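Local coordinates for putative uncharacterized protein PH0242 (Pyrococcus horikoshii, PDB 3VU1), which is the C-terminal globular domain of an archaeal oligosaccharyltransferase of the AglB family, rich in beta strands and carrying a calcium ion, at residues L84-I89 with V247-P252; K307-G312 with V327-P332; A387-R392 with E427-R432. All coordinates share one frame; numbering follows the deposited sequence.

The three contacts follow one another along the chain without overlap. Contact 1 lies about 6 Å from the centre of the chain, where strands 86-90 and 245-250 pair inside a mixed four-stranded sheet. Contacts 2 and 3 lie about 29 and 26 Å from that centre, in the Peripheral 1 and Peripheral 2 domains respectively. Between centres, contact 1 is about 27 Å from contact 2 and 25 Å from contact 3, while contacts 2 and 3 are about 30 Å apart. None touches another, yet both peripheral contacts reach the same branched antiparallel sheet, so that sheet runs through both peripheral regions, while contact 1 pairs two strands 158 residues apart in sequence near the centre of the chain.

Contact 1 (L84-I89 with V247-P252); sequences LNYFII and VYEFRP
The two inner strands of a mixed four-stranded sheet pair here, and the evidence for antiparallel pairing is the 152° between their directions together with the reciprocal bonds of F87 and Y248. These two form the hydrogen-bonded pair, flanked by the non-hydrogen-bonded pairs Y86 with E249 and I88 with V247. F87 N gives a hydrogen to Y248 O at 2.8 Å, and Y248 N returns one to F87 O at 2.9 Å. A third bond, F250 N to N85 O, carries the pairing one step beyond the Y86-E249 pair and is nearly straight, with 175° at the hydrogen.

The side chains sort onto two faces. F87 and Y248 share one, where F87 packs on L64 and L68 of helix 60-69 and meets the ring of F67. On that side I89 CG1 lies 3.7 Å from Y248 CD1, and the ring continues to its hydroxyl, which is hydrogen-bonded to L216 O. F250 sends its edge to a carbonyl: F250 CD2 is 3.5 Å from L84 O, while P252 N sits over the centre of one face of the ring. The F250 side chain is about 10 Å from the bound calcium ion.

On the opposite face Y86, I88 and V247 rest on L20 of helix 13-23. The Y86 ring crosses E249 obliquely, nearly perpendicular to its carboxylate (89°), with Y86 CE2 3.9 Å from E249 CB. The glutamate runs on extended to a salt bridge with R251 NE through OE2, and one water, in the plane of the tyrosine ring, joins E249 OE1 to Y86 OH, 2.9 Å from each oxygen.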
loop_
_atom_site.group_PDB
_atom_site.type_symbol
_atom_site.label_atom_id
_atom_site.label_comp_id
_atom_site.label_asym_id
_atom_site.label_seq_id
_atom_site.Cartn_x
_atom_site.Cartn_y
_atom_site.Cartn_z
ATOM N N LEU A 84 6.961 -6.692 0.497
ATOM C CA LEU A 84 6.816 -5.546 -0.394
ATOM C C LEU A 84 7.603 -4.336 0.100
ATOM O O LEU A 84 7.466 -3.928 1.261
ATOM C CB LEU A 84 5.350 -5.168 -0.584
ATOM C CG LEU A 84 5.127 -4.088 -1.650
ATOM C CD1 LEU A 84 5.479 -4.636 -3.020
ATOM C CD2 LEU A 84 3.714 -3.547 -1.638
ATOM N N ASN A 85 8.409 -3.774 -0.799
ATOM C CA ASN A 85 9.248 -2.631 -0.507
ATOM C C ASN A 85 8.713 -1.348 -1.157
ATOM O O ASN A 85 8.650 -0.302 -0.514
ATOM C CB ASN A 85 10.681 -2.932 -0.967
ATOM C CG ASN A 85 11.359 -3.990 -0.105
ATOM O OD1 ASN A 85 11.497 -5.151 -0.501
ATOM N ND2 ASN A 85 11.764 -3.595 1.091
ATOM N N TYR A 86 8.327 -1.430 -2.430
ATOM C CA TYR A 86 7.883 -0.266 -3.170
ATOM C C TYR A 86 6.598 -0.576 -3.909
ATOM O O TYR A 86 6.388 -1.686 -4.390
ATOM C CB TYR A 86 8.961 0.212 -4.143
ATOM C CG TYR A 86 10.225 0.595 -3.424
ATOM C CD1 TYR A 86 11.256 -0.318 -3.274
ATOM C CD2 TYR A 86 10.364 1.856 -2.829
ATOM C CE1 TYR A 86 12.402 0.001 -2.567
ATOM C CE2 TYR A 86 11.516 2.201 -2.136
ATOM C CZ TYR A 86 12.526 1.271 -2.009
ATOM O OH TYR A 86 13.658 1.576 -1.329
ATOM N N PHE A 87 5.722 0.413 -3.967
ATOM C CA PHE A 87 4.493 0.266 -4.662
ATOM C C PHE A 87 4.430 1.407 -5.661
ATOM O O PHE A 87 4.493 2.588 -5.287
ATOM C CB PHE A 87 3.307 0.315 -3.696
ATOM C CG PHE A 87 2.037 -0.197 -4.298
ATOM C CD1 PHE A 87 1.469 -1.371 -3.841
ATOM C CD2 PHE A 87 1.440 0.458 -5.372
ATOM C CE1 PHE A 87 0.308 -1.863 -4.414
ATOM C CE2 PHE A 87 0.282 -0.036 -5.954
ATOM C CZ PHE A 87 -0.288 -1.202 -5.467
ATOM N N ILE A 88 4.281 1.043 -6.929
ATOM C CA ILE A 88 4.270 2.014 -8.006
ATOM C C ILE A 88 2.854 2.369 -8.425
ATOM O O ILE A 88 2.048 1.502 -8.796
ATOM C CB ILE A 88 5.048 1.504 -9.212
ATOM C CG1 ILE A 88 6.487 1.250 -8.797
ATOM C CG2 ILE A 88 4.974 2.528 -10.309
ATOM C CD1 ILE A 88 7.299 0.464 -9.822
ATOM N N ILE A 89 2.555 3.656 -8.356
ATOM C CA ILE A 89 1.236 4.141 -8.692
ATOM C C ILE A 89 1.338 4.865 -10.015
ATOM O O ILE A 89 2.251 5.672 -10.241
ATOM C CB ILE A 89 0.688 5.034 -7.587
ATOM C CG1 ILE A 89 0.415 4.174 -6.351
ATOM C CG2 ILE A 89 -0.542 5.790 -8.054
ATOM C CD1 ILE A 89 -0.778 3.231 -6.441
ATOM N N VAL A 247 6.498 6.535 -7.266
ATOM C CA VAL A 247 7.016 5.392 -6.504
ATOM C C VAL A 247 6.857 5.637 -5.013
ATOM O O VAL A 247 7.461 6.563 -4.475
ATOM C CB VAL A 247 8.521 5.187 -6.800
ATOM C CG1 VAL A 247 9.110 4.011 -6.019
ATOM C CG2 VAL A 247 8.725 5.006 -8.286
ATOM N N TYR A 248 6.065 4.808 -4.348
ATOM C CA TYR A 248 5.874 4.895 -2.893
ATOM C C TYR A 248 6.650 3.821 -2.180
ATOM O O TYR A 248 6.599 2.667 -2.580
ATOM C CB TYR A 248 4.428 4.717 -2.569
ATOM C CG TYR A 248 3.569 5.909 -2.919
ATOM C CD1 TYR A 248 2.827 5.925 -4.094
ATOM C CD2 TYR A 248 3.495 7.038 -2.063
ATOM C CE1 TYR A 248 2.011 6.997 -4.405
ATOM C CE2 TYR A 248 2.709 8.139 -2.375
ATOM C CZ TYR A 248 1.953 8.102 -3.534
ATOM O OH TYR A 248 1.146 9.159 -3.864
ATOM N N GLU A 249 7.403 4.190 -1.146
ATOM C CA GLU A 249 8.020 3.198 -0.261
ATOM C C GLU A 249 6.949 2.739 0.717
ATOM O O GLU A 249 6.134 3.555 1.207
ATOM C CB GLU A 249 9.181 3.795 0.493
ATOM C CG GLU A 249 9.694 2.975 1.656
ATOM C CD GLU A 249 10.786 3.707 2.448
ATOM O OE1 GLU A 249 11.645 4.365 1.834
ATOM O OE2 GLU A 249 10.813 3.621 3.698
ATOM N N PHE A 250 6.905 1.429 0.955
ATOM C CA PHE A 250 5.938 0.876 1.881
ATOM C C PHE A 250 6.589 0.721 3.227
ATOM O O PHE A 250 7.670 0.131 3.333
ATOM C CB PHE A 250 5.423 -0.457 1.391
ATOM C CG PHE A 250 4.457 -1.136 2.326
ATOM C CD1 PHE A 250 3.204 -0.573 2.602
ATOM C CD2 PHE A 250 4.780 -2.380 2.899
ATOM C CE1 PHE A 250 2.306 -1.228 3.435
ATOM C CE2 PHE A 250 3.893 -3.022 3.745
ATOM C CZ PHE A 250 2.655 -2.455 3.999
ATOM N N ARG A 251 5.930 1.286 4.242
ATOM C CA ARG A 251 6.328 1.105 5.623
ATOM C C ARG A 251 5.128 0.580 6.342
ATOM O O ARG A 251 4.180 1.331 6.616
ATOM C CB ARG A 251 6.756 2.420 6.219
ATOM C CG ARG A 251 8.013 2.984 5.597
ATOM C CD ARG A 251 8.131 4.437 5.965
ATOM N NE ARG A 251 9.425 4.977 5.587
ATOM C CZ ARG A 251 9.780 6.246 5.767
ATOM N NH1 ARG A 251 8.944 7.105 6.341
ATOM N NH2 ARG A 251 10.988 6.635 5.405
ATOM N N PRO A 252 5.130 -0.725 6.615
ATOM C CA PRO A 252 3.956 -1.350 7.261
ATOM C C PRO A 252 3.675 -0.755 8.660
ATOM O O PRO A 252 2.505 -0.625 9.048
ATOM C CB PRO A 252 4.318 -2.838 7.333
ATOM C CG PRO A 252 5.815 -2.903 7.157
ATOM C CD PRO A 252 6.242 -1.672 6.388
HETATM O O HOH W 1 13.659 4.276 -0.199
#

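Contact 2 (K307-G312 with V327-P332); sequences KRIKVG and VNVTLP
P332 O accepts a hydrogen bond from Y337 OH, and the ring of the same proline touches I309 across a junction between two antiparallel beta sheets. Strand 304-314 belongs to the large branched sheet, where K307, I309 and V311 bond through their backbones to strand 293-301. Strand 325-331 is an outermost strand of a four-stranded sheet, beside strand 275-285. The two segments run nearly antiparallel, at 161°, but their axes come no closer than 6.6 Å and no hydrogen bond links them. This is side-chain packing between strands of different sheets, not strand pairing.

V311 carries the largest share of it. The first torsion of -61° sets V311 CG1 anti to the carbonyl carbon, and from there the methyl comes to 3.6 Å from V329 CG2. The second methyl, V311 CG2, meets V327 CG1 at 4.1 Å, so the two branches of one valine are divided between two valines of the opposing strand. V327 CG1 also lies 3.4 Å from V311 O. Within their own sheet, V327 also packs on L281 and V329 on L279, both of the neighbouring strand 275-285.

At the other end I309 is the partner. I309 CG2 lies a loose 4.4 Å from V329 CG2, whereas the longer branch, extended past CG1, ends in CD1, which touches both T330 O and P332 CD. There the end methyl of I309 meets the ring of P332 at its CD, I309 CD1 to P332 CD 3.8 Å, and the same I309 CD1 lies 3.8 Å from T330 O.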
loop_
_atom_site.group_PDB
_atom_site.type_symbol
_atom_site.label_atom_id
_atom_site.label_comp_id
_atom_site.label_asym_id
_atom_site.label_seq_id
_atom_site.Cartn_x
_atom_site.Cartn_y
_atom_site.Cartn_z
ATOM N N LYS A 307 24.050 6.239 17.117
ATOM C CA LYS A 307 23.580 5.694 18.389
ATOM C C LYS A 307 22.257 4.963 18.196
ATOM O O LYS A 307 21.425 5.398 17.405
ATOM C CB LYS A 307 23.439 6.804 19.439
ATOM C CG LYS A 307 23.845 6.379 20.839
ATOM C CD LYS A 307 23.313 7.316 21.920
ATOM C CE LYS A 307 23.728 6.814 23.298
ATOM N NZ LYS A 307 22.687 7.047 24.340
ATOM N N ARG A 308 22.078 3.846 18.897
ATOM C CA ARG A 308 20.795 3.151 18.913
ATOM C C ARG A 308 20.259 3.222 20.327
ATOM O O ARG A 308 20.936 2.806 21.272
ATOM C CB ARG A 308 20.922 1.685 18.487
ATOM C CG ARG A 308 21.342 1.469 17.047
ATOM C CD ARG A 308 22.007 0.111 16.850
ATOM N NE ARG A 308 22.350 -0.107 15.441
ATOM C CZ ARG A 308 23.510 0.242 14.873
ATOM N NH1 ARG A 308 24.469 0.831 15.588
ATOM N NH2 ARG A 308 23.709 0.001 13.579
ATOM N N ILE A 309 19.043 3.744 20.464
ATOM C CA ILE A 309 18.430 3.943 21.763
ATOM C C ILE A 309 17.072 3.266 21.809
ATOM O O ILE A 309 16.176 3.596 21.019
ATOM C CB ILE A 309 18.241 5.448 22.086
ATOM C CG1 ILE A 309 19.526 6.221 21.808
ATOM C CG2 ILE A 309 17.769 5.645 23.525
ATOM C CD1 ILE A 309 19.270 7.648 21.394
ATOM N N LYS A 310 16.927 2.334 22.746
ATOM C CA LYS A 310 15.652 1.686 23.011
ATOM C C LYS A 310 14.742 2.647 23.789
ATOM O O LYS A 310 15.101 3.127 24.857
ATOM C CB LYS A 310 15.871 0.363 23.754
ATOM C CG LYS A 310 14.627 -0.161 24.433
ATOM C CD LYS A 310 14.733 -1.600 24.907
ATOM C CE LYS A 310 13.524 -1.861 25.811
ATOM N NZ LYS A 310 13.221 -3.291 26.092
ATOM N N VAL A 311 13.563 2.928 23.249
ATOM C CA VAL A 311 12.666 3.903 23.857
ATOM C C VAL A 311 11.344 3.308 24.288
ATOM O O VAL A 311 10.480 4.037 24.781
ATOM C CB VAL A 311 12.343 5.113 22.912
ATOM C CG1 VAL A 311 13.610 5.873 22.542
ATOM C CG2 VAL A 311 11.544 4.712 21.657
ATOM N N GLY A 312 11.144 2.011 24.059
ATOM C CA GLY A 312 9.821 1.427 24.310
ATOM C C GLY A 312 9.601 0.035 23.783
ATOM O O GLY A 312 10.413 -0.496 23.032
ATOM N N VAL A 327 6.608 8.196 24.851
ATOM C CA VAL A 327 7.970 7.771 25.164
ATOM C C VAL A 327 8.757 8.935 25.718
ATOM O O VAL A 327 8.371 10.092 25.513
ATOM C CB VAL A 327 8.731 7.177 23.948
ATOM C CG1 VAL A 327 8.021 5.953 23.401
ATOM C CG2 VAL A 327 8.944 8.213 22.851
ATOM N N ASN A 328 9.849 8.616 26.424
ATOM C CA ASN A 328 10.835 9.598 26.905
ATOM C C ASN A 328 12.204 9.295 26.347
ATOM O O ASN A 328 12.697 8.194 26.499
ATOM C CB ASN A 328 10.900 9.587 28.425
ATOM C CG ASN A 328 9.759 10.341 29.037
ATOM O OD1 ASN A 328 8.721 9.770 29.325
ATOM N ND2 ASN A 328 9.917 11.651 29.177
ATOM N N VAL A 329 12.832 10.266 25.709
ATOM C CA VAL A 329 14.079 9.995 25.029
ATOM C C VAL A 329 15.066 11.151 25.151
ATOM O O VAL A 329 14.684 12.320 25.110
ATOM C CB VAL A 329 13.819 9.614 23.541
ATOM C CG1 VAL A 329 13.190 10.768 22.741
ATOM C CG2 VAL A 329 15.091 9.091 22.875
ATOM N N THR A 330 16.339 10.819 25.311
ATOM C CA THR A 330 17.374 11.822 25.190
ATOM C C THR A 330 18.031 11.644 23.831
ATOM O O THR A 330 18.773 10.676 23.618
ATOM C CB THR A 330 18.432 11.707 26.307
ATOM O OG1 THR A 330 17.780 11.670 27.592
ATOM C CG2 THR A 330 19.380 12.902 26.245
ATOM N N LEU A 331 17.745 12.568 22.916
ATOM C CA LEU A 331 18.329 12.541 21.581
ATOM C C LEU A 331 19.695 13.225 21.525
ATOM O O LEU A 331 19.789 14.414 21.788
ATOM C CB LEU A 331 17.397 13.244 20.587
ATOM C CG LEU A 331 15.923 12.841 20.569
ATOM C CD1 LEU A 331 15.195 13.736 19.600
ATOM C CD2 LEU A 331 15.744 11.386 20.172
ATOM N N PRO A 332 20.751 12.493 21.125
ATOM C CA PRO A 332 22.047 13.134 20.958
ATOM C C PRO A 332 22.007 14.029 19.748
ATOM O O PRO A 332 21.088 13.916 18.933
ATOM C CB PRO A 332 22.976 11.964 20.653
ATOM C CG PRO A 332 22.108 10.965 19.969
ATOM C CD PRO A 332 20.753 11.104 20.614
#

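Contact 3 (A387-R392 with E427-R432); sequences ADLYLR and EGIKLR
The flat groups that meet here are the carboxylate of D388 and the peptides of A387 and I429, and each is engaged at an oxygen. G428 N approaches D388 OD2 nearly along its C-O axis at 3.2 Å; CG lies anti to the carbonyl carbon of D388 (chi1 -67°), a torsion that swings the acid back to the opposing segment although its CB leaves in another direction. A387 N donates to I429 O at 2.8 Å, and I429 N donates back to A387 O at the same distance, though the second bond bends to 137° at its hydrogen.

G428 and I429 together face A387, which makes this a G1 beta bulge in the hairpin of strands 385-401 and 412-431, with G428 at the positive phi of that motif. Two apolar contacts accompany the bulge: A387 CB with L431 CD1 at 3.9 Å and L389 CB with I429 CD1 at 3.8 Å. Beside it, K424 forms a salt bridge with E427 and a long, weak ion pair with D388, and so probably eases the closeness of the two acids.

Strand 412-431 turns its corner at E427, and strand 428-431 crosses strand 387-392 at 113°. A387 packs on F475 and V477 of strand 464-487, which flanks strand 385-401 in the sheet, while L389 and L431 lean on strand 434-443.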
loop_
_atom_site.group_PDB
_atom_site.type_symbol
_atom_site.label_atom_id
_atom_site.label_comp_id
_atom_site.label_asym_id
_atom_site.label_seq_id
_atom_site.Cartn_x
_atom_site.Cartn_y
_atom_site.Cartn_z
ATOM N N ALA A 387 17.682 -16.391 11.309
ATOM C CA ALA A 387 16.331 -16.670 10.850
ATOM C C ALA A 387 15.832 -18.036 11.280
ATOM O O ALA A 387 16.607 -18.933 11.557
ATOM C CB ALA A 387 16.263 -16.550 9.332
ATOM N N ASP A 388 14.520 -18.149 11.358
ATOM C CA ASP A 388 13.824 -19.410 11.355
ATOM C C ASP A 388 13.227 -19.576 9.950
ATOM O O ASP A 388 12.868 -18.578 9.301
ATOM C CB ASP A 388 12.732 -19.398 12.422
ATOM C CG ASP A 388 13.297 -19.352 13.841
ATOM O OD1 ASP A 388 12.490 -19.208 14.791
ATOM O OD2 ASP A 388 14.545 -19.459 14.001
ATOM N N LEU A 389 13.161 -20.818 9.464
ATOM C CA LEU A 389 12.581 -21.093 8.149
ATOM C C LEU A 389 11.256 -21.818 8.299
ATOM O O LEU A 389 11.208 -22.859 8.931
ATOM C CB LEU A 389 13.547 -21.915 7.312
ATOM C CG LEU A 389 13.055 -22.528 5.993
ATOM C CD1 LEU A 389 12.518 -21.478 5.019
ATOM C CD2 LEU A 389 14.148 -23.397 5.357
ATOM N N TYR A 390 10.184 -21.275 7.732
ATOM C CA TYR A 390 8.894 -21.949 7.805
ATOM C C TYR A 390 8.378 -22.325 6.430
ATOM O O TYR A 390 8.868 -21.826 5.403
ATOM C CB TYR A 390 7.822 -21.058 8.447
ATOM C CG TYR A 390 8.014 -20.725 9.896
ATOM C CD1 TYR A 390 8.960 -19.774 10.297
ATOM C CD2 TYR A 390 7.228 -21.328 10.871
ATOM C CE1 TYR A 390 9.124 -19.454 11.631
ATOM C CE2 TYR A 390 7.396 -21.016 12.201
ATOM C CZ TYR A 390 8.338 -20.084 12.575
ATOM O OH TYR A 390 8.501 -19.777 13.903
ATOM N N LEU A 391 7.361 -23.182 6.423
ATOM C CA LEU A 391 6.532 -23.325 5.252
ATOM C C LEU A 391 5.269 -22.564 5.573
ATOM O O LEU A 391 4.654 -22.791 6.630
ATOM C CB LEU A 391 6.219 -24.790 4.926
ATOM C CG LEU A 391 7.337 -25.728 4.427
ATOM C CD1 LEU A 391 6.683 -27.018 3.938
ATOM C CD2 LEU A 391 8.219 -25.129 3.331
ATOM N N ARG A 392 4.899 -21.661 4.662
ATOM C CA ARG A 392 3.781 -20.760 4.869
ATOM C C ARG A 392 2.735 -20.966 3.809
ATOM O O ARG A 392 3.059 -21.059 2.631
ATOM C CB ARG A 392 4.231 -19.282 4.858
ATOM C CG ARG A 392 3.198 -18.356 5.504
ATOM C CD ARG A 392 3.477 -16.895 5.228
ATOM N NE ARG A 392 3.602 -16.649 3.793
ATOM C CZ ARG A 392 4.258 -15.627 3.252
ATOM N NH1 ARG A 392 4.874 -14.724 4.010
ATOM N NH2 ARG A 392 4.317 -15.534 1.946
ATOM N N GLU A 427 15.426 -23.885 13.041
ATOM C CA GLU A 427 15.665 -22.737 13.901
ATOM C C GLU A 427 17.084 -22.263 13.663
ATOM O O GLU A 427 17.923 -23.034 13.228
ATOM C CB GLU A 427 15.524 -23.116 15.368
ATOM C CG GLU A 427 14.107 -23.404 15.816
ATOM C CD GLU A 427 13.959 -23.486 17.330
ATOM O OE1 GLU A 427 14.989 -23.619 18.045
ATOM O OE2 GLU A 427 12.794 -23.424 17.804
ATOM N N GLY A 428 17.335 -20.985 13.925
ATOM C CA GLY A 428 18.686 -20.444 14.007
ATOM C C GLY A 428 19.588 -20.566 12.811
ATOM O O GLY A 428 20.773 -20.810 12.965
ATOM N N ILE A 429 19.045 -20.386 11.613
ATOM C CA ILE A 429 19.881 -20.239 10.426
ATOM C C ILE A 429 20.602 -18.898 10.473
ATOM O O ILE A 429 19.971 -17.861 10.676
ATOM C CB ILE A 429 19.064 -20.309 9.127
ATOM C CG1 ILE A 429 18.271 -21.612 9.083
ATOM C CG2 ILE A 429 19.986 -20.168 7.918
ATOM C CD1 ILE A 429 17.285 -21.708 7.938
ATOM N N LYS A 430 21.917 -18.918 10.295
ATOM C CA LYS A 430 22.695 -17.687 10.212
ATOM C C LYS A 430 22.767 -17.219 8.780
ATOM O O LYS A 430 23.515 -17.774 8.000
ATOM C CB LYS A 430 24.106 -17.887 10.783
ATOM C CG LYS A 430 24.247 -17.610 12.282
ATOM C CD LYS A 430 25.705 -17.775 12.722
ATOM C CE LYS A 430 26.164 -16.707 13.713
ATOM N NZ LYS A 430 25.585 -16.918 15.071
ATOM N N LEU A 431 21.989 -16.203 8.427
ATOM C CA LEU A 431 22.083 -15.607 7.081
ATOM C C LEU A 431 23.167 -14.533 6.947
ATOM O O LEU A 431 23.430 -13.784 7.891
ATOM C CB LEU A 431 20.749 -15.030 6.648
ATOM C CG LEU A 431 19.602 -16.021 6.632
ATOM C CD1 LEU A 431 18.327 -15.264 6.296
ATOM C CD2 LEU A 431 19.877 -17.107 5.608
ATOM N N ARG A 432 23.772 -14.465 5.762
ATOM C CA ARG A 432 24.886 -13.548 5.464
ATOM C C ARG A 432 24.472 -12.598 4.349
ATOM O O ARG A 432 23.858 -13.022 3.370
ATOM C CB ARG A 432 26.157 -14.303 4.997
ATOM C CG ARG A 432 26.555 -15.542 5.797
ATOM C CD ARG A 432 27.662 -15.271 6.811
ATOM N NE ARG A 432 27.306 -14.180 7.719
ATOM C CZ ARG A 432 28.040 -13.083 7.926
ATOM N NH1 ARG A 432 29.211 -12.912 7.314
ATOM N NH2 ARG A 432 27.598 -12.155 8.764
#